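Long-range contacts in mucin-like protocadherin (PDB 6OAE), which probably forms, through its extracellular domain, calcium-dependent heterophilic adhesion complexes with CDHR2 on adjacent microvilli: residues I28-G33 with Q50-F55; S148-L153 with R165-Y170; P173-W178 with L201-A206. All blocks are in the same frame, centred on the assembly; numbering follows the deposited sequence. Where two conformers were deposited one is given.

Overall arrangement
The chain comprises the first two extracellular cadherin repeats, laid end to end with three calcium ions at the junction between them. Interaction 1 belongs to the first repeat; interactions 2 and 3 belong to the second, on the opposite side of the chain's centre, and the centres of interactions 1 and 2 lie about 71 Å apart. The calcium ions are bound by residues such as Glu17, Asp95 and Asp131, none of which takes part in these contacts. Interactions 2 and 3, by contrast, share one core: their centres are about 8 Å apart, and SD of Met175 packs 3.6 Å from CD1 of Tyr150 and 3.7 Å from CE2 of Phe151.

Interaction 1 of 3, residues I28-G33 with Q50-F55; sequences IHVPEG and QGNQLF
Asn52 meets both Ile28 and Val30, and most of the contact passes through this one residue. It stands at the third position of a type I' turn running from Gln50 to Gln53, closed by reciprocal backbone bonds between its end residues. The carbonyl O of Asn52 receives the backbone N-H of Ile28 at 2.7 Å, a nearly straight bond (167° at the hydrogen) and the single hydrogen bond between the two segments. A chi1 of -70° sets CG beside the Asn52 backbone N, and from there the amide crosses the Val30 side chain at about a right angle, with CG2 of Val30 3.7 Å from both CG and ND2 of Asn52. With an alanine here, the Val30 methyl would probably lose its amide partner and a gap open beside Val36, while the backbone bond to Ile28 could persist. Gln53 turns away from the contact, its NE2 bonded to OD1 of Asp27. At Leu54 the meeting is purely apolar: CD1 of Ile28 comes within 4.4 Å of CB of Leu54, and both side chains also touch Ile49. Leu72 and Ala70 of strand 67-76 cover Ile28 and Leu54 respectively, so the buried end of the contact belongs to the core between the two sheets. The turn thus links strands 47-50 and 53-56 as a tight beta hairpin in the Greek-key beta sandwich of a cadherin repeat.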
ATOM      1  N   ILE A  28      13.189  11.116  29.436  1.00 28.65           N
ATOM      2  CA  ILE A  28      13.124  10.007  30.417  1.00 29.67           C
ATOM      3  C   ILE A  28      13.531  10.618  31.751  1.00 32.03           C
ATOM      4  O   ILE A  28      14.656  11.155  31.838  1.00 32.15           O
ATOM      5  CB  ILE A  28      14.011   8.830  30.005  1.00 29.27           C
ATOM      6  CG1 ILE A  28      13.694   8.360  28.576  1.00 27.69           C
ATOM      7  CG2 ILE A  28      13.905   7.683  31.021  1.00 29.94           C
ATOM      8  CD1 ILE A  28      14.787   7.536  27.947  1.00 27.49           C
ATOM      9  N   HIS A  29      12.633  10.579  32.725  1.00 34.23           N
ATOM     10  CA  HIS A  29      12.924  11.008  34.119  0.50 35.12           C
ATOM     11  C   HIS A  29      13.698   9.869  34.778  1.00 35.96           C
ATOM     12  O   HIS A  29      13.119   8.756  34.904  1.00 35.51           O
ATOM     13  CB  HIS A  29      11.665  11.391  34.905  0.50 36.19           C
ATOM     14  CG  HIS A  29      11.944  11.565  36.363  0.50 37.74           C
ATOM     15  ND1 HIS A  29      12.702  12.616  36.849  0.50 37.49           N
ATOM     16  CD2 HIS A  29      11.604  10.813  37.434  0.50 38.04           C
ATOM     17  CE1 HIS A  29      12.801  12.511  38.160  0.50 37.97           C
ATOM     18  NE2 HIS A  29      12.135  11.410  38.543  0.50 38.27           N
ATOM     19  N   VAL A  30      14.956  10.128  35.139  1.00 36.54           N
ATOM     20  CA  VAL A  30      15.884   9.120  35.707  1.00 39.19           C
ATOM     21  C   VAL A  30      16.232   9.581  37.117  1.00 41.97           C
ATOM     22  O   VAL A  30      16.696  10.704  37.279  1.00 41.50           O
ATOM     23  CB  VAL A  30      17.126   8.946  34.814  1.00 40.14           C
ATOM     24  CG1 VAL A  30      18.084   7.913  35.385  1.00 40.52           C
ATOM     25  CG2 VAL A  30      16.735   8.572  33.380  1.00 38.57           C
ATOM     26  N   PRO A  31      16.008   8.761  38.174  1.00 44.47           N
ATOM     27  CA  PRO A  31      16.370   9.169  39.536  1.00 45.69           C
ATOM     28  C   PRO A  31      17.895   9.277  39.660  1.00 46.85           C
ATOM     29  O   PRO A  31      18.584   8.509  38.989  1.00 44.80           O
ATOM     30  CB  PRO A  31      15.836   8.047  40.446  1.00 45.61           C
ATOM     31  CG  PRO A  31      14.880   7.250  39.562  1.00 46.00           C
ATOM     32  CD  PRO A  31      15.403   7.419  38.146  1.00 45.49           C
ATOM     33  N   GLU A  32      18.387  10.199  40.496  1.00 49.39           N
ATOM     34  CA  GLU A  32      19.843  10.326  40.792  1.00 50.53           C
ATOM     35  C   GLU A  32      20.365   8.931  41.169  1.00 48.88           C
ATOM     36  O   GLU A  32      19.711   8.271  41.994  1.00 49.72           O
ATOM     37  CB  GLU A  32      20.097  11.360  41.896  1.00 54.36           C
ATOM     38  CG  GLU A  32      21.567  11.715  42.070  1.00 58.00           C
ATOM     39  CD  GLU A  32      22.229  12.307  40.832  1.00 61.87           C
ATOM     40  OE1 GLU A  32      21.705  13.321  40.304  1.00 64.53           O
ATOM     41  OE2 GLU A  32      23.256  11.747  40.386  1.00 64.02           O
ATOM     42  N   GLY A  33      21.461   8.486  40.541  1.00 46.82           N
ATOM     43  CA  GLY A  33      22.121   7.194  40.813  1.00 45.47           C
ATOM     44  C   GLY A  33      21.712   6.084  39.859  1.00 45.79           C
ATOM     45  O   GLY A  33      22.316   4.992  39.953  1.00 46.75           O
ATOM     46  N   GLN A  50      20.111   9.392  24.287  1.00 28.61           N
ATOM     47  CA  GLN A  50      21.193  10.370  24.553  1.00 30.35           C
ATOM     48  C   GLN A  50      20.631  11.472  25.436  1.00 28.99           C
ATOM     49  O   GLN A  50      19.511  11.968  25.134  1.00 28.79           O
ATOM     50  CB  GLN A  50      21.726  10.963  23.248  1.00 33.04           C
ATOM     51  CG  GLN A  50      22.928  10.223  22.696  1.00 35.30           C
ATOM     52  CD  GLN A  50      23.534  10.993  21.547  1.00 37.69           C
ATOM     53  OE1 GLN A  50      22.879  11.252  20.542  1.00 37.75           O
ATOM     54  NE2 GLN A  50      24.792  11.379  21.697  1.00 39.08           N
ATOM     55  N   GLY A  51      21.381  11.845  26.476  1.00 27.34           N
ATOM     56  CA  GLY A  51      20.979  12.853  27.461  1.00 26.75           C
ATOM     57  C   GLY A  51      19.620  12.543  28.055  1.00 26.08           C
ATOM     58  O   GLY A  51      18.860  13.483  28.257  1.00 27.47           O
ATOM     59  N   ASN A  52      19.325  11.268  28.312  1.00 26.85           N
ATOM     60  CA  ASN A  52      18.058  10.825  28.963  1.00 28.09           C
ATOM     61  C   ASN A  52      16.856  11.226  28.098  1.00 26.98           C
ATOM     62  O   ASN A  52      15.780  11.552  28.656  1.00 25.45           O
ATOM     63  CB  ASN A  52      17.984  11.342  30.412  1.00 29.51           C
ATOM     64  CG  ASN A  52      18.993  10.650  31.301  1.00 31.74           C
ATOM     65  OD1 ASN A  52      19.557   9.617  30.931  1.00 31.13           O
ATOM     66  ND2 ASN A  52      19.218  11.205  32.475  1.00 34.32           N
ATOM     67  N   GLN A  53      17.028  11.202  26.771  1.00 25.33           N
ATOM     68  CA  GLN A  53      15.921  11.425  25.805  1.00 24.96           C
ATOM     69  C   GLN A  53      15.911  10.246  24.848  1.00 22.62           C
ATOM     70  O   GLN A  53      17.010   9.745  24.519  1.00 21.42           O
ATOM     71  CB  GLN A  53      16.098  12.745  25.055  1.00 26.07           C
ATOM     72  CG  GLN A  53      16.065  13.978  25.955  1.00 28.63           C
ATOM     73  CD  GLN A  53      16.218  15.259  25.170  1.00 29.68           C
ATOM     74  OE1 GLN A  53      17.168  15.441  24.435  1.00 34.15           O
ATOM     75  NE2 GLN A  53      15.283  16.168  25.325  1.00 32.78           N
ATOM     76  N   LEU A  54      14.719   9.820  24.424  1.00 21.92           N
ATOM     77  CA  LEU A  54      14.535   8.742  23.444  1.00 21.32           C
ATOM     78  C   LEU A  54      14.363   9.385  22.072  1.00 21.68           C
ATOM     79  O   LEU A  54      13.512  10.288  21.924  1.00 20.82           O
ATOM     80  CB  LEU A  54      13.323   7.888  23.785  1.00 21.64           C
ATOM     81  CG  LEU A  54      13.049   6.727  22.834  1.00 21.68           C
ATOM     82  CD1 LEU A  54      14.170   5.713  22.868  1.00 21.88           C
ATOM     83  CD2 LEU A  54      11.711   6.082  23.155  1.00 22.08           C
ATOM     84  N   PHE A  55      15.144   8.921  21.126  1.00 20.78           N
ATOM     85  CA  PHE A  55      15.110   9.373  19.720  1.00 22.28           C
ATOM     86  C   PHE A  55      14.820   8.194  18.798  1.00 22.40           C
ATOM     87  O   PHE A  55      15.185   7.051  19.155  1.00 22.01           O
ATOM     88  CB  PHE A  55      16.463   9.964  19.332  1.00 22.32           C
ATOM     89  CG  PHE A  55      16.865  11.228  20.032  1.00 22.81           C
ATOM     90  CD1 PHE A  55      17.596  11.189  21.215  1.00 22.79           C
ATOM     91  CD2 PHE A  55      16.572  12.466  19.472  1.00 23.07           C
ATOM     92  CE1 PHE A  55      17.983  12.362  21.844  1.00 23.93           C
ATOM     93  CE2 PHE A  55      16.957  13.641  20.109  1.00 23.62           C
ATOM     94  CZ  PHE A  55      17.673  13.586  21.284  1.00 23.68           C
TER

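Interaction 2 of 3, residues S148-L153 with R165-Y170; sequences SDYFSL and RPLDFY
Tyr150, Phe151 and Leu167 form the close-packed part of this contact, at one end of the beta sandwich of the second cadherin repeat, where the start of strand 151-155 meets the loop that follows strand 158-163. One methyl of Leu167 serves both rings: CD2 sits 3.8 Å from CD2 of Tyr150 and 3.9 Å from CZ of Phe151. The side chains of Phe151 and Leu167 cross at about a right angle. Leu167 is itself buried, and Met175 of strand 174-182 touches both rings, so this end belongs to the hydrophobic core. Tyr150 also offers its ring edge to the loop, with the carbonyl O of Pro166 near the ring plane. Its hydroxyl has a weak hydrogen bond to Arg172.

The exposed side is looser, and no hydrogen bond joins the two segments. Asp149 and Arg165 have opposite charges, yet OD2 of the first and NE of the second are 5.9 Å apart, so no salt bridge closes this margin. Instead the aliphatic part of Arg165 runs past the Asp149 backbone before bending at chi3 (68°). Its CD lies 3.1 Å from the carbonyl O of Asp149.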
ATOM      1  N   SER A 148     -16.312  -0.012 -26.780  1.00 28.35           N
ATOM      2  CA  SER A 148     -17.084  -0.058 -25.513  1.00 29.21           C
ATOM      3  C   SER A 148     -18.525  -0.544 -25.747  1.00 28.45           C
ATOM      4  O   SER A 148     -19.174  -0.821 -24.761  1.00 28.14           O
ATOM      5  CB  SER A 148     -17.066   1.256 -24.795  1.00 30.58           C
ATOM      6  OG  SER A 148     -17.679   2.253 -25.586  1.00 33.75           O
ATOM      7  N   ASP A 149     -19.008  -0.630 -26.992  1.00 29.50           N
ATOM      8  CA  ASP A 149     -20.322  -1.253 -27.310  1.00 30.27           C
ATOM      9  C   ASP A 149     -20.274  -2.758 -26.978  1.00 28.60           C
ATOM     10  O   ASP A 149     -21.323  -3.322 -26.691  1.00 28.97           O
ATOM     11  CB  ASP A 149     -20.720  -1.087 -28.783  1.00 32.93           C
ATOM     12  CG  ASP A 149     -20.797   0.347 -29.306  1.00 36.12           C
ATOM     13  OD1 ASP A 149     -20.770   1.290 -28.489  1.00 34.92           O
ATOM     14  OD2 ASP A 149     -20.892   0.502 -30.558  1.00 38.00           O
ATOM     15  N   TYR A 150     -19.093  -3.386 -26.988  1.00 26.73           N
ATOM     16  CA  TYR A 150     -18.963  -4.858 -26.907  1.00 25.52           C
ATOM     17  C   TYR A 150     -18.518  -5.360 -25.540  1.00 23.61           C
ATOM     18  O   TYR A 150     -18.900  -6.467 -25.227  1.00 21.67           O
ATOM     19  CB  TYR A 150     -17.964  -5.344 -27.945  1.00 27.68           C
ATOM     20  CG  TYR A 150     -18.450  -5.113 -29.348  1.00 30.90           C
ATOM     21  CD1 TYR A 150     -18.181  -3.917 -29.992  1.00 32.69           C
ATOM     22  CD2 TYR A 150     -19.202  -6.068 -30.020  1.00 32.81           C
ATOM     23  CE1 TYR A 150     -18.619  -3.680 -31.284  1.00 34.43           C
ATOM     24  CE2 TYR A 150     -19.644  -5.848 -31.322  1.00 34.97           C
ATOM     25  CZ  TYR A 150     -19.353  -4.648 -31.953  1.00 36.56           C
ATOM     26  OH  TYR A 150     -19.786  -4.396 -33.230  1.00 40.68           O
ATOM     27  N   PHE A 151     -17.680  -4.612 -24.818  1.00 21.90           N
ATOM     28  CA  PHE A 151     -17.055  -5.070 -23.553  1.00 21.03           C
ATOM     29  C   PHE A 151     -17.116  -3.983 -22.493  1.00 20.66           C
ATOM     30  O   PHE A 151     -17.021  -2.797 -22.814  1.00 20.84           O
ATOM     31  CB  PHE A 151     -15.597  -5.467 -23.774  1.00 20.43           C
ATOM     32  CG  PHE A 151     -15.379  -6.586 -24.758  1.00 20.71           C
ATOM     33  CD1 PHE A 151     -15.524  -7.913 -24.380  1.00 20.95           C
ATOM     34  CD2 PHE A 151     -14.989  -6.314 -26.067  1.00 21.23           C
ATOM     35  CE1 PHE A 151     -15.291  -8.932 -25.281  1.00 20.61           C
ATOM     36  CE2 PHE A 151     -14.762  -7.341 -26.973  1.00 20.92           C
ATOM     37  CZ  PHE A 151     -14.917  -8.645 -26.578  1.00 21.65           C
ATOM     38  N   SER A 152     -17.272  -4.409 -21.238  1.00 20.26           N
ATOM     39  CA  SER A 152     -17.238  -3.519 -20.050  1.00 19.59           C
ATOM     40  C   SER A 152     -16.663  -4.288 -18.865  1.00 19.36           C
ATOM     41  O   SER A 152     -16.655  -5.534 -18.913  1.00 18.14           O
ATOM     42  CB  SER A 152     -18.624  -2.989 -19.765  1.00 20.23           C
ATOM     43  OG  SER A 152     -19.498  -4.046 -19.428  1.00 20.46           O
ATOM     44  N   LEU A 153     -16.190  -3.568 -17.856  1.00 18.37           N
ATOM     45  CA  LEU A 153     -15.729  -4.170 -16.592  1.00 19.55           C
ATOM     46  C   LEU A 153     -16.960  -4.489 -15.770  1.00 19.77           C
ATOM     47  O   LEU A 153     -17.953  -3.711 -15.833  1.00 19.00           O
ATOM     48  CB  LEU A 153     -14.830  -3.189 -15.856  1.00 20.54           C
ATOM     49  CG  LEU A 153     -13.544  -2.811 -16.574  1.00 20.45           C
ATOM     50  CD1 LEU A 153     -12.758  -1.857 -15.710  1.00 21.68           C
ATOM     51  CD2 LEU A 153     -12.712  -4.048 -16.897  1.00 21.03           C
ATOM     52  N   ARG A 165     -22.439  -7.530 -26.010  1.00 27.31           N
ATOM     53  CA  ARG A 165     -23.225  -7.611 -27.271  1.00 28.75           C
ATOM     54  C   ARG A 165     -22.586  -8.640 -28.181  1.00 26.01           C
ATOM     55  O   ARG A 165     -21.373  -8.847 -28.128  1.00 24.12           O
ATOM     56  CB  ARG A 165     -23.293  -6.254 -27.978  1.00 32.65           C
ATOM     57  CG  ARG A 165     -24.269  -5.287 -27.330  1.00 38.67           C
ATOM     58  CD  ARG A 165     -24.152  -3.907 -27.932  1.00 41.89           C
ATOM     59  NE  ARG A 165     -24.602  -3.874 -29.311  1.00 46.49           N
ATOM     60  CZ  ARG A 165     -25.865  -3.686 -29.712  1.00 50.48           C
ATOM     61  NH1 ARG A 165     -26.138  -3.672 -31.012  1.00 51.19           N
ATOM     62  NH2 ARG A 165     -26.848  -3.518 -28.829  1.00 50.06           N
ATOM     63  N   PRO A 166     -23.374  -9.298 -29.049  1.00 24.48           N
ATOM     64  CA  PRO A 166     -22.811 -10.312 -29.943  1.00 23.89           C
ATOM     65  C   PRO A 166     -21.648  -9.746 -30.767  1.00 22.63           C
ATOM     66  O   PRO A 166     -21.746  -8.644 -31.250  1.00 23.70           O
ATOM     67  CB  PRO A 166     -23.989 -10.752 -30.835  1.00 23.46           C
ATOM     68  CG  PRO A 166     -25.230 -10.281 -30.126  1.00 24.60           C
ATOM     69  CD  PRO A 166     -24.833  -9.137 -29.210  1.00 23.87           C
ATOM     70  N   LEU A 167     -20.562 -10.507 -30.871  1.00 22.07           N
ATOM     71  CA  LEU A 167     -19.384 -10.156 -31.680  1.00 22.22           C
ATOM     72  C   LEU A 167     -19.710 -10.436 -33.146  1.00 23.69           C
ATOM     73  O   LEU A 167     -20.619 -11.283 -33.443  1.00 24.36           O
ATOM     74  CB  LEU A 167     -18.170 -10.962 -31.215  1.00 22.69           C
ATOM     75  CG  LEU A 167     -17.772 -10.737 -29.758  1.00 22.82           C
ATOM     76  CD1 LEU A 167     -16.682 -11.712 -29.338  1.00 22.74           C
ATOM     77  CD2 LEU A 167     -17.318  -9.299 -29.549  1.00 22.87           C
ATOM     78  N   ASP A 168     -18.999  -9.755 -34.018  1.00 22.94           N
ATOM     79  CA  ASP A 168     -19.125  -9.926 -35.482  1.00 23.12           C
ATOM     80  C   ASP A 168     -17.727  -9.746 -36.070  1.00 22.28           C
ATOM     81  O   ASP A 168     -17.271  -8.625 -36.164  1.00 22.60           O
ATOM     82  CB  ASP A 168     -20.171  -8.941 -36.008  1.00 23.07           C
ATOM     83  CG  ASP A 168     -20.461  -9.073 -37.488  1.00 22.69           C
ATOM     84  OD1 ASP A 168     -19.550  -9.507 -38.225  1.00 21.11           O
ATOM     85  OD2 ASP A 168     -21.607  -8.722 -37.885  1.00 22.85           O
ATOM     86  N   PHE A 169     -17.096 -10.844 -36.456  1.00 22.40           N
ATOM     87  CA  PHE A 169     -15.721 -10.908 -36.993  1.00 22.94           C
ATOM     88  C   PHE A 169     -15.553  -9.974 -38.201  1.00 23.07           C
ATOM     89  O   PHE A 169     -14.499  -9.335 -38.302  1.00 22.83           O
ATOM     90  CB  PHE A 169     -15.393 -12.346 -37.375  1.00 23.80           C
ATOM     91  CG  PHE A 169     -14.121 -12.498 -38.142  1.00 25.73           C
ATOM     92  CD1 PHE A 169     -12.903 -12.422 -37.486  1.00 25.91           C
ATOM     93  CD2 PHE A 169     -14.138 -12.722 -39.513  1.00 25.20           C
ATOM     94  CE1 PHE A 169     -11.722 -12.560 -38.191  1.00 27.67           C
ATOM     95  CE2 PHE A 169     -12.950 -12.862 -40.209  1.00 27.49           C
ATOM     96  CZ  PHE A 169     -11.745 -12.777 -39.550  1.00 27.35           C
ATOM     97  N   TYR A 170     -16.552  -9.904 -39.087  1.00 22.46           N
ATOM     98  CA  TYR A 170     -16.474  -9.140 -40.352  1.00 23.60           C
ATOM     99  C   TYR A 170     -16.511  -7.646 -40.036  1.00 25.40           C
ATOM    100  O   TYR A 170     -15.674  -6.874 -40.594  1.00 25.56           O
ATOM    101  CB  TYR A 170     -17.560  -9.632 -41.322  1.00 23.87           C
ATOM    102  CG  TYR A 170     -17.324 -11.078 -41.644  1.00 23.12           C
ATOM    103  CD1 TYR A 170     -16.354 -11.443 -42.558  1.00 23.37           C
ATOM    104  CD2 TYR A 170     -18.004 -12.080 -40.971  1.00 23.34           C
ATOM    105  CE1 TYR A 170     -16.089 -12.770 -42.829  1.00 24.07           C
ATOM    106  CE2 TYR A 170     -17.759 -13.419 -41.238  1.00 24.36           C
ATOM    107  CZ  TYR A 170     -16.794 -13.759 -42.167  1.00 23.53           C
ATOM    108  OH  TYR A 170     -16.529 -15.049 -42.446  1.00 25.88           O
TER

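Interaction 3 of 3, residues P173-W178 with L201-A206; sequences PNMTFW and LNVVPA
Pro173 and Val203 begin a short ladder of backbone bonds between strands 174-178 and 201-204, which run antiparallel at 163°. The N-H of Val203 reaches O of Pro173 at 2.8 Å, almost straight at the hydrogen (171°), although the donor is tilted from the carbonyl plane. Met175 and Leu201 then form a hydrogen-bonded pair in which each residue uses both its N-H and its carbonyl: Met175 N gives to Leu201 O at 2.9 Å, and Leu201 N gives to Met175 O at 2.8 Å. Asn174 and Asn202 make the non-hydrogen-bonded pair; there CA of Asn174 sends a C-H toward O of Leu201, while the backbone of Asn202 bonds across to Ile107 and Val109. The N-H of Thr176 is taken up by OG1 of Thr144.

The other face is apolar. The Met175 chain bends at chi2 and chi3, bringing CE to 3.5 Å from CG2 of Val203, a tight contact, and CD2 of Leu201 meets the Phe177 ring at its edge. Phe151 of the opposing sheet also covers Phe177 and Leu201. Such a hairpin, with strand 104-110 beside strand 194-204 and strand 137-142 beside strand 174-182, forms the centre of the four-stranded sheet of a cadherin repeat.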
ATOM      1  N   PRO A 173     -13.284  -7.110 -36.108  1.00 26.70           N
ATOM      2  CA  PRO A 173     -12.449  -8.214 -35.639  1.00 27.11           C
ATOM      3  C   PRO A 173     -11.443  -7.818 -34.554  1.00 28.26           C
ATOM      4  O   PRO A 173     -10.943  -8.716 -33.925  1.00 28.72           O
ATOM      5  CB  PRO A 173     -11.674  -8.628 -36.884  1.00 25.83           C
ATOM      6  CG  PRO A 173     -11.524  -7.315 -37.642  1.00 25.89           C
ATOM      7  CD  PRO A 173     -12.818  -6.573 -37.397  1.00 26.02           C
ATOM      8  N   ASN A 174     -11.160  -6.517 -34.411  1.00 30.08           N
ATOM      9  CA  ASN A 174     -10.173  -5.972 -33.428  0.50 32.26           C
ATOM     10  C   ASN A 174     -10.843  -4.876 -32.609  1.00 33.09           C
ATOM     11  O   ASN A 174     -11.483  -3.981 -33.215  1.00 35.85           O
ATOM     12  CB  ASN A 174      -8.896  -5.416 -34.078  0.50 32.36           C
ATOM     13  CG  ASN A 174      -7.974  -4.700 -33.099  0.50 33.24           C
ATOM     14  OD1 ASN A 174      -8.300  -3.624 -32.579  0.50 34.41           O
ATOM     15  ND2 ASN A 174      -6.810  -5.276 -32.848  0.50 33.32           N
ATOM     16  N   MET A 175     -10.703  -4.948 -31.281  1.00 32.61           N
ATOM     17  CA  MET A 175     -11.181  -3.916 -30.324  1.00 31.81           C
ATOM     18  C   MET A 175     -10.024  -3.660 -29.356  1.00 31.23           C
ATOM     19  O   MET A 175      -9.552  -4.631 -28.735  1.00 30.04           O
ATOM     20  CB  MET A 175     -12.423  -4.363 -29.551  1.00 33.54           C
ATOM     21  CG  MET A 175     -13.713  -4.156 -30.330  1.00 37.19           C
ATOM     22  SD  MET A 175     -14.920  -5.483 -30.216  1.00 43.52           S
ATOM     23  CE  MET A 175     -13.940  -6.863 -30.784  1.00 39.75           C
ATOM     24  N   THR A 176      -9.571  -2.415 -29.242  1.00 28.22           N
ATOM     25  CA  THR A 176      -8.471  -2.062 -28.316  1.00 27.56           C
ATOM     26  C   THR A 176      -8.984  -1.092 -27.261  1.00 24.81           C
ATOM     27  O   THR A 176      -9.778  -0.181 -27.591  1.00 24.11           O
ATOM     28  CB  THR A 176      -7.240  -1.563 -29.071  1.00 29.15           C
ATOM     29  OG1 THR A 176      -6.868  -2.620 -29.954  1.00 30.84           O
ATOM     30  CG2 THR A 176      -6.084  -1.247 -28.154  1.00 30.76           C
ATOM     31  N   PHE A 177      -8.522  -1.301 -26.030  1.00 24.27           N
ATOM     32  CA  PHE A 177      -8.888  -0.513 -24.839  1.00 22.99           C
ATOM     33  C   PHE A 177      -7.643  -0.066 -24.093  1.00 23.33           C
ATOM     34  O   PHE A 177      -6.642  -0.793 -24.105  1.00 21.15           O
ATOM     35  CB  PHE A 177      -9.702  -1.350 -23.863  1.00 22.98           C
ATOM     36  CG  PHE A 177     -11.040  -1.788 -24.384  1.00 22.11           C
ATOM     37  CD1 PHE A 177     -12.117  -0.928 -24.352  1.00 21.45           C
ATOM     38  CD2 PHE A 177     -11.215  -3.064 -24.882  1.00 23.35           C
ATOM     39  CE1 PHE A 177     -13.363  -1.339 -24.815  1.00 23.12           C
ATOM     40  CE2 PHE A 177     -12.455  -3.467 -25.363  1.00 22.88           C
ATOM     41  CZ  PHE A 177     -13.528  -2.601 -25.326  1.00 22.67           C
ATOM     42  N   TRP A 178      -7.742   1.104 -23.486  1.00 25.41           N
ATOM     43  CA  TRP A 178      -6.869   1.541 -22.376  1.00 27.85           C
ATOM     44  C   TRP A 178      -7.525   1.029 -21.095  1.00 25.18           C
ATOM     45  O   TRP A 178      -8.747   1.276 -20.907  1.00 24.14           O
ATOM     46  CB  TRP A 178      -6.706   3.054 -22.315  1.00 33.20           C
ATOM     47  CG  TRP A 178      -5.736   3.617 -23.300  1.00 39.45           C
ATOM     48  CD1 TRP A 178      -4.386   3.416 -23.328  1.00 41.19           C
ATOM     49  CD2 TRP A 178      -6.043   4.513 -24.385  1.00 43.29           C
ATOM     50  NE1 TRP A 178      -3.831   4.114 -24.371  1.00 44.28           N
ATOM     51  CE2 TRP A 178      -4.822   4.799 -25.036  1.00 44.95           C
ATOM     52  CE3 TRP A 178      -7.226   5.093 -24.873  1.00 45.24           C
ATOM     53  CZ2 TRP A 178      -4.756   5.642 -26.153  1.00 47.70           C
ATOM     54  CZ3 TRP A 178      -7.160   5.922 -25.976  1.00 47.50           C
ATOM     55  CH2 TRP A 178      -5.940   6.193 -26.609  1.00 47.16           C
ATOM     56  N   LEU A 201      -8.531  -7.081 -27.926  1.00 24.48           N
ATOM     57  CA  LEU A 201      -9.509  -8.180 -28.083  1.00 25.12           C
ATOM     58  C   LEU A 201      -9.568  -8.504 -29.578  1.00 26.25           C
ATOM     59  O   LEU A 201      -9.974  -7.585 -30.367  1.00 24.57           O
ATOM     60  CB  LEU A 201     -10.867  -7.729 -27.547  1.00 25.59           C
ATOM     61  CG  LEU A 201     -11.042  -7.742 -26.020  1.00 25.39           C
ATOM     62  CD1 LEU A 201     -11.136  -9.150 -25.503  1.00 26.00           C
ATOM     63  CD2 LEU A 201      -9.929  -7.016 -25.296  1.00 25.96           C
ATOM     64  N   ASN A 202      -9.153  -9.714 -29.941  1.00 25.56           N
ATOM     65  CA  ASN A 202      -9.118 -10.199 -31.343  0.50 27.52           C
ATOM     66  C   ASN A 202     -10.204 -11.264 -31.514  1.00 26.58           C
ATOM     67  O   ASN A 202     -10.107 -12.322 -30.848  1.00 26.98           O
ATOM     68  CB  ASN A 202      -7.734 -10.722 -31.715  0.50 29.24           C
ATOM     69  CG  ASN A 202      -7.622 -11.017 -33.192  0.50 30.91           C
ATOM     70  OD1 ASN A 202      -8.147 -10.266 -34.014  0.50 33.66           O
ATOM     71  ND2 ASN A 202      -6.937 -12.100 -33.534  0.50 33.27           N
ATOM     72  N   VAL A 203     -11.197 -10.985 -32.356  1.00 25.77           N
ATOM     73  CA  VAL A 203     -12.343 -11.893 -32.595  1.00 25.59           C
ATOM     74  C   VAL A 203     -11.839 -12.968 -33.549  1.00 26.45           C
ATOM     75  O   VAL A 203     -11.260 -12.605 -34.563  1.00 25.30           O
ATOM     76  CB  VAL A 203     -13.569 -11.154 -33.161  1.00 25.58           C
ATOM     77  CG1 VAL A 203     -14.733 -12.094 -33.418  1.00 25.47           C
ATOM     78  CG2 VAL A 203     -14.005 -10.026 -32.252  1.00 25.99           C
ATOM     79  N   VAL A 204     -12.040 -14.235 -33.215  1.00 26.90           N
ATOM     80  CA  VAL A 204     -11.666 -15.350 -34.119  1.00 29.14           C
ATOM     81  C   VAL A 204     -12.969 -15.807 -34.760  1.00 29.25           C
ATOM     82  O   VAL A 204     -14.012 -15.852 -34.114  1.00 29.08           O
ATOM     83  CB  VAL A 204     -10.864 -16.461 -33.414  1.00 31.12           C
ATOM     84  CG1 VAL A 204      -9.584 -15.893 -32.815  1.00 32.17           C
ATOM     85  CG2 VAL A 204     -11.648 -17.195 -32.361  1.00 32.18           C
ATOM     86  N   PRO A 205     -12.967 -16.101 -36.063  1.00 31.28           N
ATOM     87  CA  PRO A 205     -14.201 -16.514 -36.740  1.00 33.43           C
ATOM     88  C   PRO A 205     -14.657 -17.942 -36.414  1.00 38.00           C
ATOM     89  O   PRO A 205     -13.870 -18.711 -35.903  1.00 36.98           O
ATOM     90  CB  PRO A 205     -13.847 -16.394 -38.237  1.00 32.99           C
ATOM     91  CG  PRO A 205     -12.345 -16.380 -38.326  1.00 30.98           C
ATOM     92  CD  PRO A 205     -11.800 -16.045 -36.955  1.00 32.24           C
ATOM     93  N   ALA A 206     -15.922 -18.251 -36.710  1.00 42.93           N
ATOM     94  CA  ALA A 206     -16.458 -19.638 -36.811  1.00 45.86           C
ATOM     95  C   ALA A 206     -15.688 -20.403 -37.898  1.00 48.33           C
ATOM     96  O   ALA A 206     -14.687 -21.115 -37.707  1.00 52.71           O
ATOM     97  CB  ALA A 206     -17.938 -19.603 -37.135  1.00 45.42           C
TER